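Local coordinates for protein beta-N-acetylglucosaminidase (Thermotoga maritima, PDB 3WO8) that probably hydrolyses terminal non-reducing N-acetyl-D-hexosamine residues in N-acetyl-beta-D-hexosaminides, as a member of glycoside hydrolase family 3 built on a TIM barrel, at residues K32-K37 / G287-L292; H176-E181 / W198-L203; E212-V217 / L324-K329; D338-A343 / P462-K467. All coordinates share one frame; numbering follows the deposited sequence.

Contact 1: K32-K37 / G287-L292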
loop_
_atom_site.group_PDB
_atom_site.type_symbol
_atom_site.label_atom_id
_atom_site.label_comp_id
_atom_site.label_asym_id
_atom_site.label_seq_id
_atom_site.Cartn_x
_atom_site.Cartn_y
_atom_site.Cartn_z
ATOM N N LYS B 32 9.061 -22.853 6.361
ATOM C CA LYS B 32 9.045 -23.699 5.166
ATOM C C LYS B 32 8.976 -25.183 5.512
ATOM O O LYS B 32 8.292 -25.946 4.825
ATOM C CB LYS B 32 10.291 -23.488 4.313
ATOM C CG LYS B 32 10.501 -22.087 3.753
ATOM C CD LYS B 32 11.497 -22.124 2.588
ATOM C CE LYS B 32 12.469 -20.950 2.557
ATOM N NZ LYS B 32 13.279 -20.998 1.310
ATOM N N GLU B 33 9.684 -25.594 6.564
ATOM C CA GLU B 33 9.743 -27.017 6.922
ATOM C C GLU B 33 8.419 -27.532 7.478
ATOM O O GLU B 33 7.946 -28.552 7.035
ATOM C CB GLU B 33 10.925 -27.305 7.848
ATOM C CG GLU B 33 12.261 -27.291 7.096
ATOM C CD GLU B 33 13.516 -27.290 7.997
ATOM O OE1 GLU B 33 14.614 -27.591 7.491
ATOM O OE2 GLU B 33 13.438 -26.981 9.208
ATOM N N ILE B 34 7.813 -26.806 8.411
ATOM C CA ILE B 34 6.489 -27.133 8.903
ATOM C C ILE B 34 5.579 -27.261 7.721
ATOM O O ILE B 34 4.765 -28.151 7.678
ATOM C CB ILE B 34 5.901 -26.022 9.800
ATOM C CG1 ILE B 34 6.662 -25.905 11.112
ATOM C CG2 ILE B 34 4.435 -26.286 10.138
ATOM C CD1 ILE B 34 6.319 -26.999 12.106
ATOM N N ILE B 35 5.679 -26.340 6.767
ATOM C CA ILE B 35 4.681 -26.271 5.697
ATOM C C ILE B 35 4.809 -27.466 4.773
ATOM O O ILE B 35 3.796 -28.091 4.427
ATOM C CB ILE B 35 4.694 -24.899 4.956
ATOM C CG1 ILE B 35 3.991 -23.844 5.828
ATOM C CG2 ILE B 35 3.975 -24.963 3.614
ATOM C CD1 ILE B 35 4.350 -22.412 5.502
ATOM N N ARG B 36 6.028 -27.810 4.397
ATOM C CA ARG B 36 6.229 -28.994 3.556
ATOM C C ARG B 36 5.862 -30.284 4.306
ATOM O O ARG B 36 5.241 -31.174 3.727
ATOM C CB ARG B 36 7.665 -29.090 3.075
ATOM C CG ARG B 36 8.136 -27.858 2.323
ATOM C CD ARG B 36 9.413 -28.075 1.530
ATOM N NE ARG B 36 10.593 -27.523 2.221
ATOM C CZ ARG B 36 11.460 -26.661 1.693
ATOM N NH1 ARG B 36 11.318 -26.215 0.448
ATOM N NH2 ARG B 36 12.488 -26.245 2.412
ATOM N N LYS B 37 6.217 -30.368 5.593
ATOM C CA LYS B 37 6.032 -31.605 6.364
ATOM C C LYS B 37 4.569 -31.924 6.573
ATOM O O LYS B 37 4.095 -32.934 6.120
ATOM C CB LYS B 37 6.728 -31.548 7.727
ATOM C CG LYS B 37 6.979 -32.927 8.327
ATOM C CD LYS B 37 6.963 -32.900 9.850
ATOM C CE LYS B 37 7.866 -33.976 10.451
ATOM N NZ LYS B 37 8.590 -33.473 11.656
ATOM N N GLY B 287 -3.122 -19.709 15.954
ATOM C CA GLY B 287 -2.434 -18.430 15.980
ATOM C C GLY B 287 -0.930 -18.533 15.748
ATOM O O GLY B 287 -0.342 -17.676 15.079
ATOM N N ASP B 288 -0.317 -19.588 16.302
ATOM C CA ASP B 288 1.134 -19.802 16.277
ATOM C C ASP B 288 1.456 -21.116 15.615
ATOM O O ASP B 288 1.419 -22.162 16.245
ATOM C CB ASP B 288 1.655 -19.825 17.712
ATOM C CG ASP B 288 3.195 -19.887 17.816
ATOM O OD1 ASP B 288 3.902 -20.159 16.799
ATOM O OD2 ASP B 288 3.680 -19.645 18.959
ATOM N N TYR B 289 1.834 -21.060 14.356
ATOM C CA TYR B 289 2.132 -22.248 13.588
ATOM C C TYR B 289 3.014 -23.252 14.268
ATOM O O TYR B 289 3.095 -24.396 13.819
ATOM C CB TYR B 289 2.837 -21.861 12.303
ATOM C CG TYR B 289 4.310 -21.554 12.477
ATOM C CD1 TYR B 289 4.735 -20.346 13.057
ATOM C CD2 TYR B 289 5.289 -22.462 12.045
ATOM C CE1 TYR B 289 6.082 -20.049 13.187
ATOM C CE2 TYR B 289 6.642 -22.176 12.179
ATOM C CZ TYR B 289 7.038 -20.971 12.750
ATOM O OH TYR B 289 8.381 -20.688 12.890
ATOM N N ARG B 290 3.741 -22.817 15.294
ATOM C CA ARG B 290 4.655 -23.715 16.035
ATOM C C ARG B 290 3.930 -24.797 16.837
ATOM O O ARG B 290 4.450 -25.907 16.976
ATOM C CB ARG B 290 5.615 -22.908 16.910
ATOM C CG ARG B 290 6.651 -22.167 16.078
ATOM C CD ARG B 290 7.759 -21.580 16.916
ATOM N NE ARG B 290 7.213 -20.866 18.067
ATOM C CZ ARG B 290 7.187 -19.544 18.227
ATOM N NH1 ARG B 290 6.653 -19.039 19.336
ATOM N NH2 ARG B 290 7.697 -18.725 17.309
ATOM N N ASN B 291 2.712 -24.491 17.295
ATOM C CA ASN B 291 1.853 -25.489 17.932
ATOM C C ASN B 291 1.303 -26.569 16.975
ATOM O O ASN B 291 0.421 -27.354 17.341
ATOM C CB ASN B 291 0.688 -24.787 18.631
ATOM C CG ASN B 291 1.144 -23.926 19.804
ATOM O OD1 ASN B 291 1.915 -24.363 20.649
ATOM N ND2 ASN B 291 0.659 -22.708 19.868
ATOM N N LEU B 292 1.802 -26.618 15.746
ATOM C CA LEU B 292 1.179 -27.492 14.765
ATOM C C LEU B 292 1.543 -28.911 15.036
ATOM O O LEU B 292 0.648 -29.737 15.184
ATOM C CB LEU B 292 1.532 -27.123 13.319
ATOM C CG LEU B 292 0.733 -27.885 12.249
ATOM C CD1 LEU B 292 -0.768 -27.636 12.360
ATOM C CD2 LEU B 292 1.206 -27.526 10.853
#

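Contact 2: H176-E181 / W198-L203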
loop_
_atom_site.group_PDB
_atom_site.type_symbol
_atom_site.label_atom_id
_atom_site.label_comp_id
_atom_site.label_asym_id
_atom_site.label_seq_id
_atom_site.Cartn_x
_atom_site.Cartn_y
_atom_site.Cartn_z
ATOM N N HIS B 176 -19.923 -12.082 19.836
ATOM C CA HIS B 176 -19.180 -11.663 21.006
ATOM C C HIS B 176 -19.746 -10.406 21.642
ATOM O O HIS B 176 -19.377 -10.037 22.732
ATOM C CB HIS B 176 -17.765 -11.335 20.558
ATOM C CG HIS B 176 -16.705 -11.858 21.457
ATOM N ND1 HIS B 176 -15.909 -12.924 21.102
ATOM C CD2 HIS B 176 -16.270 -11.445 22.669
ATOM C CE1 HIS B 176 -15.040 -13.165 22.069
ATOM N NE2 HIS B 176 -15.243 -12.284 23.034
ATOM N N GLY B 177 -20.643 -9.721 20.981
ATOM C CA GLY B 177 -21.019 -8.381 21.438
ATOM C C GLY B 177 -21.334 -8.274 22.916
ATOM O O GLY B 177 -20.988 -7.302 23.551
ATOM N N LYS B 178 -22.011 -9.268 23.480
ATOM C CA LYS B 178 -22.529 -9.128 24.849
ATOM C C LYS B 178 -21.591 -9.714 25.903
ATOM O O LYS B 178 -21.963 -9.769 27.066
ATOM C CB LYS B 178 -23.927 -9.770 24.967
ATOM C CG LYS B 178 -25.054 -9.048 24.218
ATOM C CD LYS B 178 -26.366 -9.846 24.227
ATOM C CE LYS B 178 -27.530 -9.011 23.723
ATOM N NZ LYS B 178 -27.497 -8.830 22.249
ATOM N N ALA B 179 -20.385 -10.122 25.510
ATOM C CA ALA B 179 -19.494 -10.868 26.381
ATOM C C ALA B 179 -19.142 -10.067 27.601
ATOM O O ALA B 179 -18.647 -8.935 27.495
ATOM C CB ALA B 179 -18.232 -11.269 25.673
ATOM N N ARG B 180 -19.425 -10.697 28.750
ATOM C CA ARG B 180 -19.182 -10.170 30.096
ATOM C C ARG B 180 -17.879 -10.762 30.649
ATOM O O ARG B 180 -17.716 -11.998 30.807
ATOM C CB ARG B 180 -20.364 -10.473 31.034
ATOM C CG ARG B 180 -21.605 -9.590 30.814
ATOM C CD ARG B 180 -22.237 -9.088 32.118
ATOM N NE ARG B 180 -21.301 -8.282 32.921
ATOM C CZ ARG B 180 -20.584 -8.723 33.967
ATOM N NH1 ARG B 180 -20.676 -9.983 34.393
ATOM N NH2 ARG B 180 -19.758 -7.896 34.603
ATOM N N GLU B 181 -16.964 -9.843 30.939
ATOM C CA GLU B 181 -15.547 -10.149 31.044
ATOM C C GLU B 181 -15.163 -10.374 32.502
ATOM O O GLU B 181 -15.846 -11.111 33.208
ATOM C CB GLU B 181 -14.729 -9.007 30.403
ATOM C CG GLU B 181 -15.033 -8.738 28.912
ATOM C CD GLU B 181 -14.065 -9.414 27.941
ATOM O OE1 GLU B 181 -14.496 -10.241 27.104
ATOM O OE2 GLU B 181 -12.862 -9.103 28.010
ATOM N N TRP B 198 -31.142 -15.027 19.206
ATOM C CA TRP B 198 -31.653 -15.325 17.870
ATOM C C TRP B 198 -32.140 -14.047 17.205
ATOM O O TRP B 198 -31.825 -13.773 16.058
ATOM C CB TRP B 198 -32.778 -16.364 17.952
ATOM C CG TRP B 198 -33.238 -16.772 16.618
ATOM C CD1 TRP B 198 -34.357 -16.336 15.985
ATOM C CD2 TRP B 198 -32.556 -17.642 15.696
ATOM N NE1 TRP B 198 -34.433 -16.902 14.736
ATOM C CE2 TRP B 198 -33.338 -17.703 14.532
ATOM C CE3 TRP B 198 -31.360 -18.374 15.742
ATOM C CZ2 TRP B 198 -32.974 -18.477 13.416
ATOM C CZ3 TRP B 198 -30.987 -19.155 14.610
ATOM C CH2 TRP B 198 -31.801 -19.205 13.480
ATOM N N GLU B 199 -32.884 -13.269 17.965
ATOM C CA GLU B 199 -33.372 -11.970 17.530
ATOM C C GLU B 199 -32.323 -10.890 17.327
ATOM O O GLU B 199 -32.532 -9.996 16.523
ATOM C CB GLU B 199 -34.367 -11.431 18.551
ATOM C CG GLU B 199 -35.651 -12.225 18.607
ATOM C CD GLU B 199 -36.664 -11.609 19.542
ATOM O OE1 GLU B 199 -36.312 -11.288 20.702
ATOM O OE2 GLU B 199 -37.816 -11.456 19.101
ATOM N N GLU B 200 -31.237 -10.911 18.101
ATOM C CA GLU B 200 -30.238 -9.809 18.049
ATOM C C GLU B 200 -28.891 -10.227 17.434
ATOM O O GLU B 200 -28.654 -10.028 16.260
ATOM C CB GLU B 200 -30.055 -9.215 19.438
ATOM C CG GLU B 200 -31.254 -8.399 19.892
ATOM C CD GLU B 200 -31.302 -8.168 21.388
ATOM O OE1 GLU B 200 -30.238 -8.043 22.032
ATOM O OE2 GLU B 200 -32.428 -8.100 21.923
ATOM N N ASP B 201 -28.048 -10.876 18.215
ATOM C CA ASP B 201 -26.678 -11.204 17.797
ATOM C C ASP B 201 -26.557 -12.091 16.550
ATOM O O ASP B 201 -25.598 -11.961 15.772
ATOM C CB ASP B 201 -25.922 -11.879 18.957
ATOM C CG ASP B 201 -25.972 -11.057 20.229
ATOM O OD1 ASP B 201 -27.108 -10.789 20.720
ATOM O OD2 ASP B 201 -24.880 -10.649 20.705
ATOM N N LEU B 202 -27.506 -13.011 16.386
ATOM C CA LEU B 202 -27.456 -13.957 15.268
ATOM C C LEU B 202 -28.139 -13.387 14.053
ATOM O O LEU B 202 -27.956 -13.911 12.961
ATOM C CB LEU B 202 -28.091 -15.302 15.628
ATOM C CG LEU B 202 -27.237 -16.183 16.514
ATOM C CD1 LEU B 202 -28.109 -16.970 17.448
ATOM C CD2 LEU B 202 -26.411 -17.131 15.675
ATOM N N LEU B 203 -28.916 -12.327 14.238
ATOM C CA LEU B 203 -29.612 -11.728 13.115
ATOM C C LEU B 203 -28.657 -11.567 11.927
ATOM O O LEU B 203 -28.891 -12.191 10.886
ATOM C CB LEU B 203 -30.360 -10.424 13.484
ATOM C CG LEU B 203 -31.108 -9.823 12.289
ATOM C CD1 LEU B 203 -31.933 -10.879 11.592
ATOM C CD2 LEU B 203 -32.033 -8.676 12.670
#

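Contact 3: E212-V217 / L324-K329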
loop_
_atom_site.group_PDB
_atom_site.type_symbol
_atom_site.label_atom_id
_atom_site.label_comp_id
_atom_site.label_asym_id
_atom_site.label_seq_id
_atom_site.Cartn_x
_atom_site.Cartn_y
_atom_site.Cartn_z
ATOM N N GLU B 212 -25.348 -15.850 1.109
ATOM C CA GLU B 212 -24.014 -16.037 0.517
ATOM C C GLU B 212 -23.421 -17.343 0.990
ATOM O O GLU B 212 -22.765 -17.418 2.024
ATOM C CB GLU B 212 -23.053 -14.910 0.922
ATOM C CG GLU B 212 -23.673 -13.558 1.234
ATOM C CD GLU B 212 -23.819 -12.701 0.011
ATOM O OE1 GLU B 212 -24.514 -11.666 0.137
ATOM O OE2 GLU B 212 -23.246 -13.066 -1.053
ATOM N N LYS B 213 -23.648 -18.396 0.241
ATOM C CA LYS B 213 -23.083 -19.696 0.609
ATOM C C LYS B 213 -21.542 -19.696 0.585
ATOM O O LYS B 213 -20.931 -20.511 1.300
ATOM C CB LYS B 213 -23.654 -20.816 -0.290
ATOM C CG LYS B 213 -25.060 -21.278 0.107
ATOM C CD LYS B 213 -25.725 -22.149 -0.971
ATOM C CE LYS B 213 -26.944 -22.906 -0.445
ATOM N NZ LYS B 213 -27.731 -22.116 0.549
ATOM N N LYS B 214 -20.931 -18.784 -0.198
ATOM C CA LYS B 214 -19.466 -18.799 -0.447
ATOM C C LYS B 214 -18.599 -18.180 0.677
ATOM O O LYS B 214 -17.376 -18.267 0.664
ATOM C CB LYS B 214 -19.149 -18.186 -1.813
ATOM C CG LYS B 214 -19.557 -19.099 -2.958
ATOM C CD LYS B 214 -19.145 -18.604 -4.339
ATOM C CE LYS B 214 -17.722 -19.013 -4.681
ATOM N NZ LYS B 214 -17.392 -18.846 -6.129
ATOM N N VAL B 215 -19.263 -17.606 1.663
ATOM C CA VAL B 215 -18.675 -17.209 2.945
ATOM C C VAL B 215 -18.067 -18.318 3.859
ATOM O O VAL B 215 -18.454 -19.495 3.798
ATOM C CB VAL B 215 -19.801 -16.504 3.729
ATOM C CG1 VAL B 215 -19.472 -16.336 5.191
ATOM C CG2 VAL B 215 -20.133 -15.162 3.076
ATOM N N THR B 216 -17.126 -17.920 4.728
ATOM C CA THR B 216 -16.748 -18.734 5.891
ATOM C C THR B 216 -17.134 -18.084 7.220
ATOM O O THR B 216 -17.404 -16.883 7.288
ATOM C CB THR B 216 -15.256 -19.035 5.982
ATOM O OG1 THR B 216 -14.607 -17.972 6.669
ATOM C CG2 THR B 216 -14.645 -19.217 4.632
ATOM N N VAL B 217 -17.154 -18.909 8.271
ATOM C CA VAL B 217 -17.587 -18.499 9.616
ATOM C C VAL B 217 -16.551 -18.818 10.697
ATOM O O VAL B 217 -16.047 -19.940 10.789
ATOM C CB VAL B 217 -18.887 -19.197 10.031
ATOM C CG1 VAL B 217 -19.324 -18.714 11.393
ATOM C CG2 VAL B 217 -19.985 -18.903 9.029
ATOM N N LEU B 324 -11.389 -24.259 -1.362
ATOM C CA LEU B 324 -10.158 -24.201 -2.062
ATOM C C LEU B 324 -10.387 -24.227 -3.565
ATOM O O LEU B 324 -9.762 -23.456 -4.313
ATOM C CB LEU B 324 -9.303 -25.385 -1.639
ATOM C CG LEU B 324 -7.822 -25.122 -1.459
ATOM C CD1 LEU B 324 -7.546 -23.887 -0.633
ATOM C CD2 LEU B 324 -7.179 -26.340 -0.814
ATOM N N ALA B 325 -11.282 -25.103 -4.016
ATOM C CA ALA B 325 -11.556 -25.233 -5.449
ATOM C C ALA B 325 -12.232 -24.014 -6.069
ATOM O O ALA B 325 -12.131 -23.834 -7.264
ATOM C CB ALA B 325 -12.375 -26.469 -5.737
ATOM N N PHE B 326 -12.913 -23.175 -5.293
ATOM C CA PHE B 326 -13.383 -21.898 -5.842
ATOM C C PHE B 326 -12.596 -20.652 -5.409
ATOM O O PHE B 326 -12.910 -19.560 -5.819
ATOM C CB PHE B 326 -14.906 -21.696 -5.657
ATOM C CG PHE B 326 -15.376 -21.614 -4.233
ATOM C CD1 PHE B 326 -14.896 -20.657 -3.360
ATOM C CD2 PHE B 326 -16.372 -22.470 -3.790
ATOM C CE1 PHE B 326 -15.370 -20.591 -2.055
ATOM C CE2 PHE B 326 -16.845 -22.411 -2.490
ATOM C CZ PHE B 326 -16.348 -21.464 -1.617
ATOM N N ALA B 327 -11.569 -20.793 -4.597
ATOM C CA ALA B 327 -10.778 -19.631 -4.227
ATOM C C ALA B 327 -9.872 -19.285 -5.383
ATOM O O ALA B 327 -9.394 -20.187 -6.076
ATOM C CB ALA B 327 -9.960 -19.913 -2.978
ATOM N N LYS B 328 -9.648 -17.985 -5.576
ATOM C CA LYS B 328 -8.634 -17.458 -6.519
ATOM C C LYS B 328 -7.254 -18.079 -6.279
ATOM O O LYS B 328 -6.946 -18.504 -5.179
ATOM C CB LYS B 328 -8.524 -15.922 -6.404
ATOM C CG LYS B 328 -9.774 -15.144 -6.805
ATOM C CD LYS B 328 -10.395 -15.665 -8.091
ATOM C CE LYS B 328 -11.277 -14.614 -8.737
ATOM N NZ LYS B 328 -12.040 -15.208 -9.864
ATOM N N LYS B 329 -6.420 -18.101 -7.302
ATOM C CA LYS B 329 -5.217 -18.929 -7.278
ATOM C C LYS B 329 -3.895 -18.277 -7.697
ATOM O O LYS B 329 -2.851 -18.888 -7.537
ATOM C CB LYS B 329 -5.458 -20.166 -8.159
ATOM C CG LYS B 329 -6.508 -21.132 -7.597
ATOM C CD LYS B 329 -6.300 -22.579 -8.071
ATOM C CE LYS B 329 -7.442 -23.501 -7.646
ATOM N NZ LYS B 329 -7.612 -23.543 -6.163
#

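Contact 4: D338-A343 / P462-K467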
loop_
_atom_site.group_PDB
_atom_site.type_symbol
_atom_site.label_atom_id
_atom_site.label_comp_id
_atom_site.label_asym_id
_atom_site.label_seq_id
_atom_site.Cartn_x
_atom_site.Cartn_y
_atom_site.Cartn_z
ATOM N N ASP B 338 10.296 -13.762 -8.200
ATOM C CA ASP B 338 10.887 -14.512 -9.292
ATOM C C ASP B 338 11.497 -13.571 -10.252
ATOM O O ASP B 338 12.628 -13.824 -10.725
ATOM C CB ASP B 338 9.860 -15.370 -10.026
ATOM C CG ASP B 338 9.216 -16.377 -9.142
ATOM O OD1 ASP B 338 9.919 -17.012 -8.335
ATOM O OD2 ASP B 338 8.001 -16.525 -9.242
ATOM N N VAL B 339 10.772 -12.489 -10.553
ATOM C CA VAL B 339 11.296 -11.498 -11.478
ATOM C C VAL B 339 12.630 -10.991 -10.968
ATOM O O VAL B 339 13.555 -10.794 -11.734
ATOM C CB VAL B 339 10.332 -10.331 -11.640
ATOM C CG1 VAL B 339 10.995 -9.184 -12.389
ATOM C CG2 VAL B 339 9.113 -10.796 -12.393
ATOM N N SER B 340 12.750 -10.823 -9.654
ATOM C CA SER B 340 13.957 -10.248 -9.097
ATOM C C SER B 340 15.091 -11.237 -9.192
ATOM O O SER B 340 16.208 -10.870 -9.625
ATOM C CB SER B 340 13.765 -9.821 -7.651
ATOM O OG SER B 340 12.408 -9.468 -7.408
ATOM N N MET B 341 14.804 -12.474 -8.773
ATOM C CA MET B 341 15.777 -13.562 -8.866
ATOM C C MET B 341 16.387 -13.645 -10.263
ATOM O O MET B 341 17.609 -13.615 -10.432
ATOM C CB MET B 341 15.135 -14.911 -8.532
ATOM C CG MET B 341 16.160 -16.059 -8.464
ATOM S SD MET B 341 17.471 -15.867 -7.209
ATOM C CE MET B 341 19.024 -15.557 -8.030
ATOM N N LYS B 342 15.506 -13.704 -11.258
ATOM C CA LYS B 342 15.909 -13.964 -12.645
ATOM C C LYS B 342 16.838 -12.904 -13.216
ATOM O O LYS B 342 17.573 -13.172 -14.172
ATOM C CB LYS B 342 14.675 -14.127 -13.534
ATOM C CG LYS B 342 14.979 -14.440 -14.997
ATOM C CD LYS B 342 13.969 -15.413 -15.638
ATOM C CE LYS B 342 14.178 -15.588 -17.152
ATOM N NZ LYS B 342 13.345 -14.661 -17.986
ATOM N N ALA B 343 16.816 -11.703 -12.642
ATOM C CA ALA B 343 17.678 -10.632 -13.142
ATOM C C ALA B 343 19.094 -10.645 -12.547
ATOM O O ALA B 343 19.954 -9.828 -12.942
ATOM C CB ALA B 343 17.007 -9.282 -12.923
ATOM N N PRO B 462 15.302 -4.472 -1.583
ATOM C CA PRO B 462 15.540 -5.538 -0.681
ATOM C C PRO B 462 15.393 -6.900 -1.311
ATOM O O PRO B 462 16.275 -7.743 -1.139
ATOM C CB PRO B 462 14.490 -5.295 0.389
ATOM C CG PRO B 462 14.576 -3.812 0.530
ATOM C CD PRO B 462 14.724 -3.307 -0.892
ATOM N N ILE B 463 14.308 -7.112 -2.044
ATOM C CA ILE B 463 13.986 -8.449 -2.553
ATOM C C ILE B 463 15.131 -9.019 -3.394
ATOM O O ILE B 463 15.471 -10.195 -3.324
ATOM C CB ILE B 463 12.650 -8.474 -3.318
ATOM C CG1 ILE B 463 12.225 -9.906 -3.661
ATOM C CG2 ILE B 463 12.774 -7.685 -4.592
ATOM C CD1 ILE B 463 12.442 -10.930 -2.567
ATOM N N SER B 464 15.784 -8.163 -4.146
ATOM C CA SER B 464 16.842 -8.652 -5.024
ATOM C C SER B 464 18.016 -9.130 -4.218
ATOM O O SER B 464 18.524 -10.195 -4.456
ATOM C CB SER B 464 17.231 -7.563 -6.011
ATOM O OG SER B 464 16.040 -7.119 -6.685
ATOM N N ILE B 465 18.422 -8.339 -3.236
ATOM C CA ILE B 465 19.513 -8.704 -2.307
ATOM C C ILE B 465 19.137 -9.963 -1.513
ATOM O O ILE B 465 19.937 -10.872 -1.396
ATOM C CB ILE B 465 19.866 -7.527 -1.357
ATOM C CG1 ILE B 465 20.394 -6.361 -2.172
ATOM C CG2 ILE B 465 20.942 -7.923 -0.381
ATOM C CD1 ILE B 465 20.930 -5.196 -1.387
ATOM N N TYR B 466 17.917 -10.032 -1.007
ATOM C CA TYR B 466 17.480 -11.203 -0.288
ATOM C C TYR B 466 17.574 -12.446 -1.160
ATOM O O TYR B 466 18.227 -13.421 -0.788
ATOM C CB TYR B 466 16.046 -11.007 0.146
ATOM C CG TYR B 466 15.449 -12.137 0.930
ATOM C CD1 TYR B 466 15.841 -12.386 2.225
ATOM C CD2 TYR B 466 14.463 -12.929 0.388
ATOM C CE1 TYR B 466 15.274 -13.414 2.967
ATOM C CE2 TYR B 466 13.898 -13.971 1.107
ATOM C CZ TYR B 466 14.302 -14.204 2.389
ATOM O OH TYR B 466 13.735 -15.218 3.071
ATOM N N LYS B 467 16.932 -12.409 -2.329
ATOM C CA LYS B 467 16.981 -13.531 -3.255
ATOM C C LYS B 467 18.411 -13.941 -3.587
ATOM O O LYS B 467 18.721 -15.130 -3.561
ATOM C CB LYS B 467 16.236 -13.250 -4.550
ATOM C CG LYS B 467 14.733 -13.033 -4.436
ATOM C CD LYS B 467 13.965 -14.189 -3.813
ATOM C CE LYS B 467 14.223 -15.508 -4.513
ATOM N NZ LYS B 467 13.102 -16.432 -4.168
#

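Contact 1: K32-K37 / G287-L292
Ile-34, on helix 29-37, packs against Tyr-289 and Leu-292 in the loop that leads from strand 283-286 of the TIM barrel into helix 292-304. Strand 20-24 is the first of the parallel barrel sheet and strand 283-286 the last, and the two are neighbours in it, so the helix after the first strand meets the loop after the last one, where the two ends of the barrel come together. The contact between helix and loop is wholly apolar, and both branches of the isoleucine take part. CG1 comes up to the edge of the Tyr-289 ring, in its plane, 3.8 Å from Tyr-289 CD2. The other branch turns to Leu-292, whose side chain runs past it in the opposite direction. Strand 20-24 packs against the pair: Phe-24 stacks on the Tyr-289 ring, and Phe-20 and Cys-22 touch Leu-292.

Polar bonds hold the loop itself. Glu-259 takes hydrogen bonds from the backbone N of Asp-288 and from the side chain of Asn-291. On the helix side, Ile-34 CG2, anti to the backbone N, lies 3.5 Å from Leu-292 CD2.

Contact 2: H176-E181 / W198-L203
Lys-178 sends its CG out anti to its own carbonyl carbon (chi1 -69°), runs extended through CD and CE, and then bends at the last torsion (chi4 75°), which swings NZ in between the carboxylates of Glu-200 and Asp-201. Those two side chains also leave the backbone with CG anti to the carbonyl carbon. Glu-200 then stretches out and crosses the lysine at about a right angle, whereas Asp-201 meets it obliquely.

The result is a salt-bridge network with one ammonium gripped by two acids. NZ lies 2.5 Å from Asp-201 OD1, a very short distance to be read with caution, and approaches on the syn side of that carboxylate. It is 2.9 Å from Glu-200 OE1, this time on the anti side. In both cases it sits 17° out of the carboxylate plane.

Lys-178 belongs to a type I turn, His-176 to Ala-179, in the loop after barrel strand 167-173; the acids begin another, Glu-200 to Leu-203, just beyond helix 194-199. A methionine in place of Lys-178 would probably leave Glu-200 and Asp-201 side by side without the positive charge between them, and the two turns without their ionic link. As it stands, the shared ammonium probably offsets the repulsion between the two acids and compensates the charge of the buried Asp-201.

Contact 3: E212-V217 / L324-K329
The ring of Phe-326 has the aliphatic end of Lys-214 laid over one face. Lys-214 CE sits 3.6 Å from the ring centroid, only 16° off the normal, a CH-pi contact. The terminal NZ has slid further along, toward the CB side of the ring, so its cation-pi interaction is off-centre: NZ is 4.5 Å from the centroid and 33° off the normal. The two side chains run past each other in opposite directions. A bend in the lysine chain (chi3 85°) turns CE onto the ring. The same aromatic ring also meets Tyr-323 and touches Ile-167 of a barrel strand.

An alanine at Phe-326 would take away the surface on which the lysine lies, and the Lys-214 chain would probably be set free to turn into solvent.

Beyond the ring the chain is pinned by Leu-324 O, which accepts from Ala-327 N at 3.2 Å and from Lys-329 NZ at 2.8 Å, the two reaching it from opposite faces of its carbonyl plane. Lys-329 is also salt-bridged to Asp-68. Lys-214 itself lies in a type I turn, so the contact joins the C-terminal end of helix 310-326 to the turn leading into strand 216-219, at the N-terminal ends of the strands of the TIM barrel.

Contact 4: D338-A343 / P462-K467
Helices 338-342 and 462-467 cross at -62°, their axes 8.6 Å apart at closest approach, with Ser-340 and Ser-464 bringing their CA atoms to 5.2 Å. Here helix 334-342, which follows the barrel, packs on helix 462-471 of the C-terminal domain. Small side chains permit that closeness. Ser-340 points at the other helix, its OG 3.4 Å from Ile-463 CG2 and its CB 3.7 Å from Ser-464 OG. The next residue, Met-341, bends at its second and third torsions (chi2 60°) and lays SD against Lys-467, 3.9 Å from Lys-467 CB, the side chains crossing at about a right angle.

The polar ends look elsewhere: Ser-340 OG is hydrogen-bonded to Leu-336 O within its own helix, and Lys-467 NZ forms a salt bridge with Asp-58 of helix 53-66. The crossing is also part of the subunit contact: Asn-98 of the second subunit hydrogen-bonds to Val-339 O, and Pro-90 of that subunit packs on Ser-464. Between the two helices, then, packing does the work, and the buried serine hydroxyl and the lysine charge are satisfied by groups outside the crossing.

How the contacts relate
From the N terminus, helix 29-37 opens contact 1, which closes only at 287-292, after the last strand of the barrel sheet. Within that long loop lies contact 2, a local closure of 176-181 onto 198-203. Contact 3 crosses contact 1: it starts at 212-217, inside the loop, and ends at 324-329, beyond it. Contact 4 follows in series, joining helix 334-342 to helix 462-471. Contacts 1 and 2 lie within the barrel domain, contact 3 ties the end of helix 310-326 back onto the barrel, and contact 4 brings in the C-terminal domain, about 49 Å from contact 2, centre to centre, on the opposite side of the chain's centre.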